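Local atomic coordinates of nucleoporin nup120 (Schizosaccharomyces pombe, PDB entry 4GQ2), a protein that serves as a structural component of the nuclear pore complex and can take part in docking transport factors that associate with the pore transiently. Residues 173-178 with 185-190. Numbering follows the deposited sequence.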
ATOM      1  N   PRO A 173      -8.853   7.785 -46.057  1.00 51.44           N
ATOM      2  CA  PRO A 173      -8.695   8.850 -45.064  1.00 50.15           C
ATOM      3  C   PRO A 173      -7.428   8.623 -44.250  1.00 55.87           C
ATOM      4  O   PRO A 173      -7.120   7.484 -43.890  1.00 47.43           O
ATOM      5  CB  PRO A 173      -9.944   8.702 -44.180  1.00 49.87           C
ATOM      6  CG  PRO A 173     -10.916   7.923 -45.003  1.00 45.17           C
ATOM      7  CD  PRO A 173     -10.052   6.973 -45.784  1.00 44.53           C
ATOM      8  N   ASP A 174      -6.697   9.702 -43.987  1.00 56.12           N
ATOM      9  CA  ASP A 174      -5.367   9.599 -43.410  1.00 55.21           C
ATOM     10  C   ASP A 174      -5.186  10.472 -42.162  1.00 51.66           C
ATOM     11  O   ASP A 174      -4.789   9.981 -41.108  1.00 51.29           O
ATOM     12  CB  ASP A 174      -4.320   9.947 -44.471  1.00 63.60           C
ATOM     13  CG  ASP A 174      -2.925   9.504 -44.080  1.00 69.87           C
ATOM     14  OD1 ASP A 174      -2.739   8.311 -43.738  1.00 76.82           O
ATOM     15  OD2 ASP A 174      -2.012  10.351 -44.130  1.00 62.25           O
ATOM     16  N   LEU A 175      -5.470  11.762 -42.286  1.00 46.91           N
ATOM     17  CA  LEU A 175      -5.350  12.673 -41.155  1.00 50.19           C
ATOM     18  C   LEU A 175      -6.637  13.465 -40.969  1.00 50.85           C
ATOM     19  O   LEU A 175      -7.362  13.713 -41.936  1.00 52.63           O
ATOM     20  CB  LEU A 175      -4.155  13.615 -41.331  1.00 47.75           C
ATOM     21  CG  LEU A 175      -2.745  13.007 -41.388  1.00 52.32           C
ATOM     22  CD1 LEU A 175      -1.744  14.018 -41.930  1.00 45.96           C
ATOM     23  CD2 LEU A 175      -2.296  12.493 -40.027  1.00 50.24           C
ATOM     24  N   MET A 176      -6.917  13.837 -39.721  1.00 47.10           N
ATOM     25  CA  MET A 176      -8.105  14.619 -39.384  1.00 50.97           C
ATOM     26  C   MET A 176      -7.734  15.897 -38.649  1.00 50.69           C
ATOM     27  O   MET A 176      -6.698  15.969 -37.983  1.00 52.02           O
ATOM     28  CB  MET A 176      -9.057  13.830 -38.484  1.00 45.05           C
ATOM     29  CG  MET A 176      -9.377  12.412 -38.928  1.00 58.05           C
ATOM     30  SD  MET A 176     -10.132  11.471 -37.582  1.00 57.27           S
ATOM     31  CE  MET A 176     -11.770  12.190 -37.481  1.00 39.40           C
ATOM     32  N   ALA A 177      -8.599  16.898 -38.769  1.00 52.01           N
ATOM     33  CA  ALA A 177      -8.548  18.075 -37.908  1.00 54.83           C
ATOM     34  C   ALA A 177      -9.956  18.630 -37.746  1.00 57.44           C
ATOM     35  O   ALA A 177     -10.525  19.194 -38.685  1.00 71.33           O
ATOM     36  CB  ALA A 177      -7.600  19.134 -38.465  1.00 44.02           C
ATOM     37  N   ALA A 178     -10.518  18.433 -36.557  1.00 51.24           N
ATOM     38  CA  ALA A 178     -11.802  19.010 -36.184  1.00 51.05           C
ATOM     39  C   ALA A 178     -11.756  20.525 -36.362  1.00 54.16           C
ATOM     40  O   ALA A 178     -10.815  21.184 -35.921  1.00 57.39           O
ATOM     41  CB  ALA A 178     -12.132  18.659 -34.740  1.00 47.09           C
ATOM     42  N   CYS A 185     -12.109  18.411 -41.206  1.00 58.59           N
ATOM     43  CA  CYS A 185     -11.344  18.165 -42.417  1.00 48.68           C
ATOM     44  C   CYS A 185     -10.639  16.823 -42.350  1.00 51.33           C
ATOM     45  O   CYS A 185     -10.105  16.441 -41.309  1.00 49.57           O
ATOM     46  CB  CYS A 185     -10.314  19.267 -42.640  1.00 50.42           C
ATOM     47  SG  CYS A 185     -11.043  20.884 -42.954  1.00 64.90           S
ATOM     48  N   VAL A 186     -10.639  16.118 -43.477  1.00 53.65           N
ATOM     49  CA  VAL A 186     -10.012  14.811 -43.591  1.00 49.94           C
ATOM     50  C   VAL A 186      -9.172  14.796 -44.865  1.00 51.14           C
ATOM     51  O   VAL A 186      -9.681  15.043 -45.958  1.00 58.26           O
ATOM     52  CB  VAL A 186     -11.070  13.682 -43.633  1.00 46.90           C
ATOM     53  CG1 VAL A 186     -10.417  12.319 -43.802  1.00 39.48           C
ATOM     54  CG2 VAL A 186     -11.939  13.708 -42.386  1.00 44.23           C
ATOM     55  N   SER A 187      -7.879  14.526 -44.715  1.00 48.71           N
ATOM     56  CA  SER A 187      -6.978  14.418 -45.858  1.00 47.00           C
ATOM     57  C   SER A 187      -6.794  12.956 -46.234  1.00 52.50           C
ATOM     58  O   SER A 187      -6.984  12.058 -45.401  1.00 45.92           O
ATOM     59  CB  SER A 187      -5.623  15.066 -45.550  1.00 54.07           C
ATOM     60  OG  SER A 187      -4.923  14.352 -44.546  1.00 60.14           O
ATOM     61  N   PHE A 188      -6.410  12.721 -47.485  1.00 56.08           N
ATOM     62  CA  PHE A 188      -6.328  11.362 -48.004  1.00 51.02           C
ATOM     63  C   PHE A 188      -4.901  10.913 -48.262  1.00 52.03           C
ATOM     64  O   PHE A 188      -4.040  11.723 -48.598  1.00 60.82           O
ATOM     65  CB  PHE A 188      -7.201  11.209 -49.250  1.00 52.07           C
ATOM     66  CG  PHE A 188      -8.647  11.542 -49.011  1.00 58.07           C
ATOM     67  CD1 PHE A 188      -9.493  10.624 -48.392  1.00 57.20           C
ATOM     68  CD2 PHE A 188      -9.161  12.781 -49.387  1.00 52.64           C
ATOM     69  CE1 PHE A 188     -10.826  10.931 -48.168  1.00 62.78           C
ATOM     70  CE2 PHE A 188     -10.496  13.094 -49.163  1.00 54.63           C
ATOM     71  CZ  PHE A 188     -11.329  12.167 -48.555  1.00 56.35           C
ATOM     72  N   PHE A 189      -4.669   9.612 -48.102  1.00 47.64           N
ATOM     73  CA  PHE A 189      -3.330   9.040 -48.161  1.00 51.06           C
ATOM     74  C   PHE A 189      -2.611   9.306 -49.485  1.00 61.33           C
ATOM     75  O   PHE A 189      -1.410   9.597 -49.490  1.00 60.50           O
ATOM     76  CB  PHE A 189      -3.373   7.534 -47.881  1.00 54.08           C
ATOM     77  CG  PHE A 189      -2.023   6.884 -47.900  1.00 55.50           C
ATOM     78  CD1 PHE A 189      -1.253   6.824 -46.745  1.00 69.58           C
ATOM     79  CD2 PHE A 189      -1.506   6.359 -49.077  1.00 53.48           C
ATOM     80  CE1 PHE A 189       0.003   6.240 -46.761  1.00 77.15           C
ATOM     81  CE2 PHE A 189      -0.251   5.775 -49.103  1.00 62.83           C
ATOM     82  CZ  PHE A 189       0.504   5.713 -47.943  1.00 79.54           C
ATOM     83  N   ASN A 190      -3.343   9.193 -50.595  1.00 52.83           N
ATOM     84  CA  ASN A 190      -2.761   9.364 -51.931  1.00 54.94           C
ATOM     85  C   ASN A 190      -2.883  10.798 -52.460  1.00 51.89           C
ATOM     86  O   ASN A 190      -2.528  11.078 -53.604  1.00 58.35           O
ATOM     87  CB  ASN A 190      -3.355   8.352 -52.926  1.00 55.03           C
ATOM     88  CG  ASN A 190      -3.125   6.907 -52.502  1.00 67.63           C
ATOM     89  OD1 ASN A 190      -3.692   6.438 -51.517  1.00 86.48           O
ATOM     90  ND2 ASN A 190      -2.302   6.192 -53.254  1.00 64.03           N
TER
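Ser187 is matched by two residues of the other strand, Asp174 and Leu175, in a classic beta bulge of this antiparallel hairpin. Asp174 N gives its hydrogen to Ser187 O at 2.8 Å, a short bond that lies nearly in line with the C=O bond but is bent at the hydrogen. Leu175 N also turns to Ser187 O, but that bond is weak. Ser187 N returns a bond to Leu175 O at 2.9 Å. Beyond the bulge the pairing is regular. Ala177 and Cys185 form a hydrogen-bonded pair, and their two N-H···O bonds run in opposite directions. The one from Cys185 N to Ala177 O is almost straight at the hydrogen (177°), although the donor sits above the carbonyl plane.

The Asp174 side chain runs from the bulge to Phe189. Its CB lies 3.5 Å from Ser187 O and also touches Phe189 N. The first torsion, chi1 -164°, turns CG away from the backbone N and carries the carboxylate to the edge of the ring. CG is in contact with Phe189 CA and CD1. OD1 ends 3.7 Å from Phe189 CD1, in the ring plane. Carboxylate and ring planes are nearly perpendicular, 86° apart.

On the face of Met176 and Val186 the contact is apolar. Val186 CG1 packs on Pro173 CB at 3.7 Å, and Ile132 of strand 126-133 touches both Met176 and Val186. On the other face Ser187 OG lies against Leu175 CB at 3.4 Å. Met241 of strand 238-244 touches both of these residues.

The hairpin supplies the first two strands of a four-stranded antiparallel sheet, consistent with a blade of the beta-propeller. Backbone bonds hold the strand pair, and its apolar side chains pack against neighbouring sheets. Arg233 makes a cation-pi contact with the Phe189 ring and also bonds Phe189 O. Ring-edge hydrogens are slightly positive, so the approach of Asp174 OD1 is probably mildly favourable.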